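Local coordinates for protein glycoside hydrolase family 61 (Trichoderma reesei QM6a, PDB 5O2X) that probably cleaves polysaccharide chains such as cellulose by copper-dependent oxidation, in the manner of the Auxiliary Activity family 9 lytic polysaccharide monooxygenases, at residues Ile7-Val12 with Asp73-Gln78; Ile90-Ala95 with Leu155-Ile160; Thr139-Ile144 with Thr230-Gly235. All coordinates share one frame; numbering follows the deposited sequence. Where two conformers were deposited one is given.

Interaction 1 (Ile7-Val12 with Asp73-Gln78); sequences IVINGV and DTILFQ. With MAN (alpha-D-mannopyranose), chain N; NAG (2-acetamido-2-deoxy-beta-D-glucopyranose), chain C; MAN (alpha-D-mannopyranose), chain O; MAN (alpha-D-mannopyranose), chain M.
Ile7 sits opposite Phe77 where two neighbouring antiparallel strands meet in one sheet of the immunoglobulin-like beta-sandwich typical of lytic polysaccharide monooxygenases. Its CG2 methyl packs 3.7 Å from Phe77 CD1, and Ile75 CG2 lies over one face of the same ring. Val8 follows in a hydrogen-bonded pair with Leu76; the two side chains run side by side on the other face of the sheet, packing through Val8 CG2 and Leu76 CD2. Ile9 returns to the Ile7 side, its CG1 4.0 Å from Ile75 CG1, and opens a type I' turn that ends at Val12, with Asn10 and Gly11 at its centre. With Asn10 CG beside the backbone N (chi1 -64°), the amide reaches back across Asp73 and Thr74: OD1 accepts Thr74 N at 3.2 Å, while ND2 makes a weak bond to Asp73 OD1, whose carboxylate also takes Lys70 N through OD2. Gly11 N donates to O3 of a protein-linked mannose (chain N) at 2.9 Å, and a CB here would collide with C3 of another mannose (chain O). At the far end of the partner strand, Gln78 OE1 accepts O2 of the chain M mannose at 2.7 Å and NE2 donates to Asn137 O. An alanine here would probably leave that hydroxyl without this acceptor and the carbonyl without its side-chain donor. Nearer the turn, Thr74 OG1 is hydrogen-bonded to O6 and O4 of the chain N mannose at 2.8 and 2.9 Å.

Interaction 2 (Ile90-Ala95 with Leu155-Ile160); sequences IVDYLA and LRHEII
Ile90-Ala95 and Leu155-Ile160 run antiparallel at 165°, their axes 4.6 Å apart, with paired backbone hydrogen bonds between Val91 and Glu158 and between Tyr93 and Arg156. Ile90, Asp92 and Leu94 share one face of the sheet with Ile159, His157 and Leu155. There Asp92 and His157 lie side by side, and His157 ND1 donates to Asp92 OD1 at 2.8 Å, on its syn side but tilted 27° out of the carboxylate plane, the oxygen itself lying close to the ring plane. Ile90 CG2 touches His157 CE1 at 3.7 Å, and Phe77 of the opposing sheet stacks on the imidazole. Leu94 CD2 packs against Leu155 CD1 farther along the same face. On the reverse face Arg156 is extended from CG to NE and its guanidinium grips Glu158 end-on, NH1 to OE1 at 2.8 Å and NH2 to OE2 at 2.9 Å. Both carboxylate oxygens are met from above their plane. Tyr93 stands beside this salt bridge with its ring turned 73° from the guanidinium and CE1 3.4 Å from Arg156 NH1, while Val91 CG2 packs 3.5 Å from Glu158 OE1. Tyr199 OH bonds to both Glu158 OE1 and Tyr93 OH, and Asn173 ND2 binds Glu158 OE2. The buried charges thus compensate each other and have further partners, which should keep both planar groups from turning. On the Asp92-His157 face, His157 NE2 is hydrogen-bonded to Trp79 NE1, consistent with a neutral imidazole that donates through ND1 alone, and since Asp92 OD2 lies close to Asp115 OD1, the N-H on OD1 would probably help stabilise negative charge on Asp92.

Interaction 3 (Thr139-Ile144 with Thr230-Gly235); sequences TWVVKI and TSVAQG. With MAN (alpha-D-mannopyranose), chain L; MAN (alpha-D-mannopyranose), chain I.
An edge strand of the beta-sandwich, Thr139-Lys143, is covered here by the irregular, O-glycosylated segment Thr230-Gly235, consistent with a predicted linker that forms an integral part of the catalytic domain. Gln234 carries the contact by using its side-chain amide much as a neighbouring strand would use its backbone. OE1 accepts Val141 N at 2.9 Å on an in-plane lone pair, and NE2 donates to Val141 O at 2.9 Å, nearly straight at 173°. NE2 also binds Val232 O, tying the amide to its own segment. A bend at chi2 (-62°) folds the amide back over Trp140, where the two planes stack 20° apart and OE1 lies 3.2 Å above the plane of the indole ring. Asp115 OD2 accepts the indole NE1. Alongside, Val232 divides its methyls: CG2 packs 4.0 Å from Val141 CG1, and CG1 meets Lys143 CB at 3.7 Å, while the lysine's amino group leads off to a salt bridge with Asp146. One water links Val141 O to Val232 N, and another joins Thr139 OG1 to Gly235 N. Mannoses are covalently attached at Thr230 OG1 and Ser231 OG, and O6 of the Ser231 sugar lies 3.6 Å from Gln234 CG. The amide of Gln234 therefore satisfies both backbone polar atoms of Val141, and the two bonds from NE2 together with the one to OE1 fix which end of the amide faces each partner, so the segment is held by directional bonds as well as by packing.

How the interactions relate
Interactions 1 and 3 belong to one sheet, in which strand 139-143 borders strand 74-80; their centres are 10 Å apart, and backbone bonds such as Phe77 N to Trp140 O join them. Interaction 2 lies in the other sheet, near the centre of the chain, 14 Å from interaction 1 and 12 Å from interaction 3. Phe77 and Trp140 bridge the sheets, packing against Asp92 and His157. Along the chain, interaction 1 closes first; interactions 2 and 3 then alternate, with 139-144 preceding 155-160 and 230-235 coming last. Strand 139-143 is thus the shared element: bonded to strand 74-80, packed through Trp140 and Val142 against interaction 2, and covered by the glycosylated segment 230-235.

Interaction 1 (Ile7-Val12 with Asp73-Gln78)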
loop_
_atom_site.group_PDB
_atom_site.type_symbol
_atom_site.label_atom_id
_atom_site.label_comp_id
_atom_site.label_asym_id
_atom_site.label_seq_id
_atom_site.Cartn_x
_atom_site.Cartn_y
_atom_site.Cartn_z
ATOM N N ILE A 7 0.460 7.635 -8.832
ATOM C CA ILE A 7 1.800 7.173 -8.402
ATOM C C ILE A 7 2.814 7.737 -9.384
ATOM O O ILE A 7 2.482 7.973 -10.550
ATOM C CB ILE A 7 1.888 5.642 -8.254
ATOM C CG1 ILE A 7 1.768 4.907 -9.582
ATOM C CG2 ILE A 7 0.846 5.159 -7.253
ATOM C CD1 ILE A 7 1.963 3.404 -9.477
ATOM N N VAL A 8 4.024 7.983 -8.894
ATOM C CA VAL A 8 5.076 8.591 -9.731
ATOM C C VAL A 8 6.300 7.707 -9.621
ATOM O O VAL A 8 6.861 7.547 -8.526
ATOM C CB VAL A 8 5.369 10.024 -9.338
ATOM C CG1 VAL A 8 6.369 10.648 -10.280
ATOM C CG2 VAL A 8 4.079 10.860 -9.266
ATOM N N ILE A 9 6.690 7.109 -10.742
ATOM C CA ILE A 9 7.734 6.059 -10.755
ATOM C C ILE A 9 8.946 6.652 -11.451
ATOM O O ILE A 9 8.896 6.914 -12.675
ATOM C CB ILE A 9 7.241 4.803 -11.486
ATOM C CG1 ILE A 9 5.896 4.326 -10.903
ATOM C CG2 ILE A 9 8.336 3.729 -11.449
ATOM C CD1 ILE A 9 5.363 3.054 -11.495
ATOM N N ASN A 10 9.988 6.959 -10.697
ATOM C CA ASN A 10 11.135 7.681 -11.314
ATOM C C ASN A 10 10.734 8.822 -12.157
ATOM O O ASN A 10 11.231 9.006 -13.268
ATOM C CB ASN A 10 12.024 6.821 -12.177
ATOM C CG ASN A 10 12.694 5.780 -11.428
ATOM O OD1 ASN A 10 12.616 5.669 -10.202
ATOM N ND2 ASN A 10 13.440 4.999 -12.172
ATOM N N GLY A 11 9.816 9.624 -11.626
ATOM C CA GLY A 11 9.402 10.801 -12.331
ATOM C C GLY A 11 8.258 10.682 -13.331
ATOM O O GLY A 11 7.820 11.680 -13.917
ATOM N N VAL A 12 7.776 9.450 -13.544
ATOM C CA VAL A 12 6.723 9.179 -14.520
ATOM C C VAL A 12 5.403 9.000 -13.766
ATOM O O VAL A 12 5.258 8.079 -12.961
ATOM C CB VAL A 12 7.058 7.941 -15.358
ATOM C CG1 VAL A 12 5.921 7.607 -16.300
ATOM C CG2 VAL A 12 8.362 8.092 -16.102
ATOM N N ASP A 73 13.917 1.017 -8.915
ATOM C CA ASP A 73 13.149 2.251 -9.091
ATOM C C ASP A 73 12.394 2.597 -7.808
ATOM O O ASP A 73 12.023 1.707 -7.026
ATOM C CB ASP A 73 12.089 2.071 -10.235
ATOM C CG ASP A 73 12.654 2.029 -11.628
ATOM O OD1 ASP A 73 13.868 2.285 -11.775
ATOM O OD2 ASP A 73 11.841 1.785 -12.591
ATOM N N THR A 74 12.172 3.900 -7.604
ATOM C CA THR A 74 11.351 4.314 -6.492
ATOM C C THR A 74 9.975 4.741 -7.008
ATOM O O THR A 74 9.805 5.240 -8.112
ATOM C CB THR A 74 11.925 5.390 -5.603
ATOM O OG1 THR A 74 11.863 6.629 -6.243
ATOM C CG2 THR A 74 13.245 5.000 -5.011
ATOM N N ILE A 75 8.986 4.461 -6.170
ATOM C CA ILE A 75 7.579 4.756 -6.475
ATOM C C ILE A 75 7.052 5.652 -5.360
ATOM O O ILE A 75 7.138 5.316 -4.177
ATOM C CB ILE A 75 6.759 3.459 -6.553
ATOM C CG1 ILE A 75 7.333 2.555 -7.661
ATOM C CG2 ILE A 75 5.279 3.806 -6.804
ATOM C CD1 ILE A 75 6.586 1.269 -7.867
ATOM N N LEU A 76 6.527 6.792 -5.771
ATOM C CA LEU A 76 5.879 7.761 -4.893
ATOM C C LEU A 76 4.381 7.573 -4.986
ATOM O O LEU A 76 3.805 7.546 -6.086
ATOM C CB LEU A 76 6.316 9.187 -5.301
ATOM C CG LEU A 76 5.652 10.314 -4.509
ATOM C CD1 LEU A 76 6.603 11.454 -4.403
ATOM C CD2 LEU A 76 4.316 10.745 -5.159
ATOM N N PHE A 77 3.737 7.445 -3.824
ATOM C CA PHE A 77 2.286 7.349 -3.707
ATOM C C PHE A 77 1.746 8.703 -3.259
ATOM O O PHE A 77 2.222 9.249 -2.270
ATOM C CB PHE A 77 1.890 6.321 -2.664
ATOM C CG PHE A 77 2.411 4.944 -2.929
ATOM C CD1 PHE A 77 1.800 4.073 -3.822
ATOM C CD2 PHE A 77 3.552 4.533 -2.259
ATOM C CE1 PHE A 77 2.324 2.818 -4.030
ATOM C CE2 PHE A 77 4.066 3.285 -2.427
ATOM C CZ PHE A 77 3.464 2.419 -3.309
ATOM N N GLN A 78 0.737 9.221 -3.969
ATOM C CA GLN A 78 0.111 10.512 -3.641
ATOM C C GLN A 78 -1.289 10.291 -3.099
ATOM O O GLN A 78 -2.189 9.899 -3.855
ATOM C CB GLN A 78 0.047 11.376 -4.879
ATOM C CG GLN A 78 -0.628 12.741 -4.659
ATOM C CD GLN A 78 0.259 13.646 -3.844
ATOM O OE1 GLN A 78 1.321 14.078 -4.329
ATOM N NE2 GLN A 78 -0.131 13.925 -2.597
HETATM C C1 MAN N . 11.143 12.119 -7.432
HETATM C C2 MAN N . 10.601 11.171 -8.489
HETATM C C3 MAN N . 9.681 10.118 -7.829
HETATM C C4 MAN N . 10.444 9.411 -6.732
HETATM C C5 MAN N . 10.929 10.457 -5.734
HETATM C C6 MAN N . 11.768 9.873 -4.634
HETATM O O2 MAN N . 11.651 10.510 -9.167
HETATM O O3 MAN N . 9.211 9.218 -8.828
HETATM O O4 MAN N . 9.584 8.471 -6.104
HETATM O O5 MAN N . 11.751 11.421 -6.365
HETATM O O6 MAN N . 12.839 9.063 -5.185
HETATM C C1 NAG C . 0.355 18.497 -2.893
HETATM C C2 NAG C . 0.647 19.347 -4.093
HETATM C C3 NAG C . -0.686 19.775 -4.704
HETATM C C4 NAG C . -1.549 18.593 -5.039
HETATM C C5 NAG C . -1.659 17.641 -3.857
HETATM C C6 NAG C . -2.253 16.320 -4.244
HETATM C C7 NAG C . 2.411 20.973 -4.498
HETATM C C8 NAG C . 3.135 22.176 -3.984
HETATM N N2 NAG C . 1.442 20.494 -3.726
HETATM O O3 NAG C . -0.497 20.583 -5.877
HETATM O O4 NAG C . -2.876 19.004 -5.427
HETATM O O5 NAG C . -0.330 17.334 -3.339
HETATM O O6 NAG C . -1.544 15.715 -5.313
HETATM O O7 NAG C . 2.718 20.429 -5.572
HETATM C C1 MAN O . 11.283 13.670 -16.507
HETATM C C2 MAN O . 11.311 12.206 -16.897
HETATM C C3 MAN O . 11.748 11.396 -15.669
HETATM C C4 MAN O . 13.093 11.898 -15.119
HETATM C C5 MAN O . 13.070 13.404 -14.879
HETATM C C6 MAN O . 14.423 13.993 -14.517
HETATM O O2 MAN O . 12.212 12.003 -18.003
HETATM O O3 MAN O . 11.788 10.017 -15.979
HETATM O O4 MAN O . 13.368 11.251 -13.863
HETATM O O5 MAN O . 12.580 14.051 -16.064
HETATM O O6 MAN O . 15.180 14.044 -15.718
HETATM C C1 MAN M . 5.014 15.916 -3.040
HETATM C C2 MAN M . 4.230 15.760 -4.312
HETATM C C3 MAN M . 4.864 16.535 -5.446
HETATM C C4 MAN M . 5.128 17.970 -5.069
HETATM C C5 MAN M . 5.859 18.038 -3.733
HETATM C C6 MAN M . 5.985 19.448 -3.210
HETATM O O2 MAN M . 2.912 16.253 -4.055
HETATM O O3 MAN M . 4.028 16.491 -6.613
HETATM O O4 MAN M . 5.941 18.572 -6.087
HETATM O O5 MAN M . 5.210 17.274 -2.723
HETATM O O6 MAN M . 6.823 19.487 -2.054
#

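Interaction 2 (Ile90-Ala95 with Leu155-Ile160)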
loop_
_atom_site.group_PDB
_atom_site.type_symbol
_atom_site.label_atom_id
_atom_site.label_comp_id
_atom_site.label_asym_id
_atom_site.label_seq_id
_atom_site.Cartn_x
_atom_site.Cartn_y
_atom_site.Cartn_z
ATOM N N ILE A 90 2.698 2.736 8.081
ATOM C CA ILE A 90 2.604 2.586 6.629
ATOM C C ILE A 90 3.447 1.376 6.243
ATOM O O ILE A 90 4.589 1.225 6.723
ATOM C CB ILE A 90 3.099 3.858 5.899
ATOM C CG1 ILE A 90 2.156 5.014 6.236
ATOM C CG2 ILE A 90 3.152 3.627 4.393
ATOM C CD1 ILE A 90 2.610 6.367 5.721
ATOM N N VAL A 91 2.876 0.504 5.400
ATOM C CA VAL A 91 3.566 -0.699 4.940
ATOM C C VAL A 91 3.339 -0.866 3.459
ATOM O O VAL A 91 2.367 -0.390 2.869
ATOM C CB VAL A 91 3.040 -1.954 5.708
ATOM C CG1 VAL A 91 3.478 -1.936 7.164
ATOM C CG2 VAL A 91 1.540 -2.133 5.576
ATOM N N ASP A 92 4.265 -1.621 2.841
ATOM C CA ASP A 92 4.164 -1.958 1.425
ATOM C C ASP A 92 4.539 -3.401 1.220
ATOM O O ASP A 92 5.515 -3.896 1.825
ATOM C CB ASP A 92 5.093 -1.103 0.544
ATOM C CG ASP A 92 4.641 0.333 0.521
ATOM O OD1 ASP A 92 3.825 0.706 -0.342
ATOM O OD2 ASP A 92 5.103 1.141 1.394
ATOM N N TYR A 93 3.798 -4.059 0.332
ATOM C CA TYR A 93 4.024 -5.447 -0.018
ATOM C C TYR A 93 4.048 -5.590 -1.532
ATOM O O TYR A 93 3.465 -4.798 -2.277
ATOM C CB TYR A 93 2.875 -6.347 0.464
ATOM C CG TYR A 93 2.591 -6.310 1.943
ATOM C CD1 TYR A 93 1.776 -5.332 2.500
ATOM C CD2 TYR A 93 3.091 -7.290 2.776
ATOM C CE1 TYR A 93 1.469 -5.314 3.838
ATOM C CE2 TYR A 93 2.771 -7.293 4.137
ATOM C CZ TYR A 93 1.973 -6.314 4.666
ATOM O OH TYR A 93 1.678 -6.362 6.001
ATOM N N LEU A 94 4.697 -6.682 -1.977
ATOM C CA LEU A 94 4.572 -7.159 -3.349
ATOM C C LEU A 94 4.042 -8.586 -3.315
ATOM O O LEU A 94 4.354 -9.342 -2.383
ATOM C CB LEU A 94 5.902 -7.149 -4.092
ATOM C CG LEU A 94 6.503 -5.784 -4.341
ATOM C CD1 LEU A 94 7.906 -5.894 -4.871
ATOM C CD2 LEU A 94 5.694 -4.970 -5.325
ATOM N N ALA A 95 3.331 -8.991 -4.366
ATOM C CA ALA A 95 2.948 -10.387 -4.545
ATOM C C ALA A 95 3.111 -10.716 -6.005
ATOM O O ALA A 95 2.615 -9.998 -6.882
ATOM C CB ALA A 95 1.511 -10.675 -4.135
ATOM N N LEU A 155 1.549 -4.542 -6.219
ATOM C CA LEU A 155 2.116 -3.687 -5.176
ATOM C C LEU A 155 0.935 -3.253 -4.293
ATOM O O LEU A 155 0.020 -2.594 -4.786
ATOM C CB LEU A 155 2.821 -2.511 -5.828
ATOM C CG LEU A 155 3.237 -1.331 -5.001
ATOM C CD1 LEU A 155 4.205 -1.756 -3.966
ATOM C CD2 LEU A 155 3.808 -0.242 -5.902
ATOM N N ARG A 156 0.964 -3.647 -3.033
ATOM C CA ARG A 156 -0.082 -3.359 -2.067
ATOM C C ARG A 156 0.490 -2.403 -1.052
ATOM O O ARG A 156 1.285 -2.777 -0.192
ATOM C CB ARG A 156 -0.571 -4.655 -1.416
ATOM C CG ARG A 156 -1.681 -4.491 -0.397
ATOM C CD ARG A 156 -1.988 -5.811 0.296
ATOM N NE ARG A 156 -3.075 -5.732 1.269
ATOM C CZ ARG A 156 -2.974 -5.193 2.474
ATOM N NH1 ARG A 156 -1.795 -4.758 2.910
ATOM N NH2 ARG A 156 -4.037 -5.067 3.254
ATOM N N HIS A 157 0.070 -1.129 -1.175
ATOM C CA HIS A 157 0.476 -0.049 -0.264
ATOM C C HIS A 157 -0.629 0.168 0.748
ATOM O O HIS A 157 -1.810 0.068 0.402
ATOM C CB HIS A 157 0.675 1.206 -1.124
ATOM C CG HIS A 157 0.913 2.448 -0.342
ATOM N ND1 HIS A 157 2.061 2.746 0.342
ATOM C CD2 HIS A 157 0.097 3.506 -0.081
ATOM C CE1 HIS A 157 1.948 3.924 0.934
ATOM N NE2 HIS A 157 0.760 4.418 0.690
ATOM N N GLU A 158 -0.304 0.456 2.001
ATOM C CA GLU A 158 -1.364 0.541 2.992
ATOM C C GLU A 158 -0.963 1.489 4.110
ATOM O O GLU A 158 0.126 1.412 4.675
ATOM C CB GLU A 158 -1.594 -0.858 3.571
ATOM C CG GLU A 158 -2.685 -0.994 4.609
ATOM C CD GLU A 158 -2.838 -2.434 5.048
ATOM O OE1 GLU A 158 -1.780 -3.114 5.175
ATOM O OE2 GLU A 158 -3.983 -2.909 5.214
ATOM N N ILE A 159 -1.914 2.356 4.490
ATOM C CA ILE A 159 -1.865 3.110 5.738
ATOM C C ILE A 159 -2.826 2.418 6.693
ATOM O O ILE A 159 -3.916 2.000 6.301
ATOM C CB ILE A 159 -2.320 4.582 5.559
ATOM C CG1 ILE A 159 -1.518 5.319 4.488
ATOM C CG2 ILE A 159 -2.202 5.308 6.888
ATOM C CD1 ILE A 159 -2.045 6.704 4.202
ATOM N N ILE A 160 -2.425 2.294 7.962
ATOM C CA ILE A 160 -3.339 1.825 9.006
ATOM C C ILE A 160 -3.538 3.022 9.941
ATOM O O ILE A 160 -2.575 3.743 10.297
ATOM C CB ILE A 160 -2.789 0.603 9.732
ATOM C CG1 ILE A 160 -2.459 -0.526 8.738
ATOM C CG2 ILE A 160 -3.825 0.123 10.762
ATOM C CD1 ILE A 160 -1.830 -1.721 9.338
#

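Interaction 3 (Thr139-Ile144 with Thr230-Gly235)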
loop_
_atom_site.group_PDB
_atom_site.type_symbol
_atom_site.label_atom_id
_atom_site.label_comp_id
_atom_site.label_asym_id
_atom_site.label_seq_id
_atom_site.Cartn_x
_atom_site.Cartn_y
_atom_site.Cartn_z
ATOM N N THR A 139 2.635 12.204 0.700
ATOM C CA THR A 139 3.282 11.205 -0.124
ATOM C C THR A 139 4.041 10.216 0.729
ATOM O O THR A 139 4.454 10.489 1.864
ATOM C CB THR A 139 4.210 11.815 -1.180
ATOM O OG1 THR A 139 5.349 12.441 -0.573
ATOM C CG2 THR A 139 3.472 12.791 -2.074
ATOM N N TRP A 140 4.294 9.049 0.115
ATOM C CA TRP A 140 5.169 8.000 0.665
ATOM C C TRP A 140 5.976 7.476 -0.479
ATOM O O TRP A 140 5.446 7.300 -1.591
ATOM C CB TRP A 140 4.363 6.876 1.310
ATOM C CG TRP A 140 5.201 5.905 2.065
ATOM C CD1 TRP A 140 5.607 4.645 1.672
ATOM C CD2 TRP A 140 5.821 6.133 3.330
ATOM N NE1 TRP A 140 6.402 4.083 2.621
ATOM C CE2 TRP A 140 6.573 4.962 3.655
ATOM C CE3 TRP A 140 5.817 7.200 4.235
ATOM C CZ2 TRP A 140 7.294 4.840 4.853
ATOM C CZ3 TRP A 140 6.506 7.072 5.409
ATOM C CH2 TRP A 140 7.257 5.925 5.703
ATOM N N VAL A 141 7.264 7.160 -0.238
ATOM C CA VAL A 141 8.170 6.609 -1.242
ATOM C C VAL A 141 8.582 5.212 -0.850
ATOM O O VAL A 141 9.029 4.996 0.277
ATOM C CB VAL A 141 9.418 7.504 -1.395
ATOM C CG1 VAL A 141 10.406 6.905 -2.399
ATOM C CG2 VAL A 141 8.981 8.891 -1.846
ATOM N N VAL A 142 8.456 4.259 -1.794
ATOM C CA VAL A 142 8.976 2.883 -1.617
ATOM C C VAL A 142 9.947 2.610 -2.749
ATOM O O VAL A 142 9.763 3.078 -3.860
ATOM C CB VAL A 142 7.809 1.849 -1.536
ATOM C CG1 VAL A 142 7.176 1.623 -2.897
ATOM C CG2 VAL A 142 8.254 0.540 -0.892
ATOM N N LYS A 143 10.944 1.781 -2.459
ATOM C CA LYS A 143 11.893 1.332 -3.459
ATOM C C LYS A 143 11.650 -0.120 -3.835
ATOM O O LYS A 143 11.573 -0.989 -2.954
ATOM C CB LYS A 143 13.315 1.544 -2.953
ATOM C CG LYS A 143 14.355 1.005 -3.915
ATOM C CD LYS A 143 15.773 1.379 -3.496
ATOM C CE LYS A 143 16.820 0.447 -4.102
ATOM N NZ LYS A 143 18.204 0.718 -3.587
ATOM N N ILE A 144 11.512 -0.377 -5.130
ATOM C CA ILE A 144 11.454 -1.769 -5.582
ATOM C C ILE A 144 12.882 -2.357 -5.417
ATOM O O ILE A 144 13.850 -1.781 -5.913
ATOM C CB ILE A 144 11.019 -1.836 -7.033
ATOM C CG1 ILE A 144 9.636 -1.201 -7.202
ATOM C CG2 ILE A 144 11.045 -3.266 -7.524
ATOM C CD1 ILE A 144 8.534 -1.759 -6.339
ATOM N N THR A 230 13.960 -0.768 6.171
ATOM C CA THR A 230 12.516 -0.743 6.463
ATOM C C THR A 230 11.833 0.499 5.917
ATOM O O THR A 230 10.604 0.510 5.797
ATOM C CB THR A 230 12.199 -0.949 7.938
ATOM O OG1 THR A 230 12.756 0.166 8.636
ATOM C CG2 THR A 230 12.766 -2.269 8.461
ATOM N N SER A 231 12.610 1.517 5.555
ATOM C CA SER A 231 12.134 2.575 4.690
ATOM C C SER A 231 13.333 3.160 3.976
ATOM O O SER A 231 14.446 3.153 4.538
ATOM C CB SER A 231 11.378 3.668 5.460
ATOM O OG SER A 231 12.195 4.291 6.468
ATOM N N VAL A 232 13.090 3.676 2.787
ATOM C CA VAL A 232 14.089 4.507 2.118
ATOM C C VAL A 232 13.795 5.983 2.410
ATOM O O VAL A 232 12.737 6.334 2.949
ATOM C CB VAL A 232 14.151 4.253 0.607
ATOM C CG1 VAL A 232 14.601 2.826 0.325
ATOM C CG2 VAL A 232 12.826 4.598 -0.130
ATOM N N ALA A 233 14.757 6.842 2.125
ATOM C CA ALA A 233 14.621 8.240 2.499
ATOM C C ALA A 233 13.349 8.835 1.863
ATOM O O ALA A 233 13.148 8.792 0.647
ATOM C CB ALA A 233 15.830 9.045 2.088
ATOM N N GLN A 234 12.508 9.400 2.722
ATOM C CA GLN A 234 11.251 10.025 2.300
ATOM C C GLN A 234 11.477 11.452 1.813
ATOM O O GLN A 234 12.395 12.124 2.234
ATOM C CB GLN A 234 10.256 10.033 3.442
ATOM C CG GLN A 234 9.925 8.618 3.924
ATOM C CD GLN A 234 9.273 7.804 2.832
ATOM O OE1 GLN A 234 8.237 8.222 2.258
ATOM N NE2 GLN A 234 9.877 6.702 2.465
ATOM N N GLY A 235 10.592 11.906 0.948
ATOM C CA GLY A 235 10.619 13.244 0.391
ATOM C C GLY A 235 9.905 13.241 -0.935
ATOM O O GLY A 235 10.103 12.375 -1.764
HETATM C C1 MAN L . 12.685 5.566 6.090
HETATM C C2 MAN L . 13.966 5.826 6.867
HETATM C C3 MAN L . 13.694 5.984 8.354
HETATM C C4 MAN L . 12.657 7.065 8.599
HETATM C C5 MAN L . 11.406 6.745 7.771
HETATM C C6 MAN L . 10.385 7.859 7.837
HETATM O O2 MAN L . 14.598 6.992 6.332
HETATM O O3 MAN L . 14.911 6.276 9.071
HETATM O O4 MAN L . 12.251 7.135 9.954
HETATM O O5 MAN L . 11.734 6.582 6.384
HETATM O O6 MAN L . 10.916 9.118 7.385
HETATM C C1 MAN I . 11.936 0.728 9.640
HETATM C C2 MAN I . 12.567 2.109 9.767
HETATM C C3 MAN I . 14.005 2.013 10.320
HETATM C C4 MAN I . 13.923 1.200 11.630
HETATM C C5 MAN I . 13.360 -0.190 11.376
HETATM C C6 MAN I . 13.299 -1.081 12.630
HETATM O O2 MAN I . 11.688 2.861 10.632
HETATM O O3 MAN I . 14.558 3.301 10.571
HETATM O O4 MAN I . 15.242 1.053 12.179
HETATM O O5 MAN I . 12.047 -0.018 10.824
HETATM O O6 MAN I . 12.221 -0.724 13.507
HETATM O O HOH W 1 6.902 10.504 3.111
HETATM O O HOH W 2 7.802 11.398 0.531
HETATM O O HOH W 3 10.305 3.157 1.966
#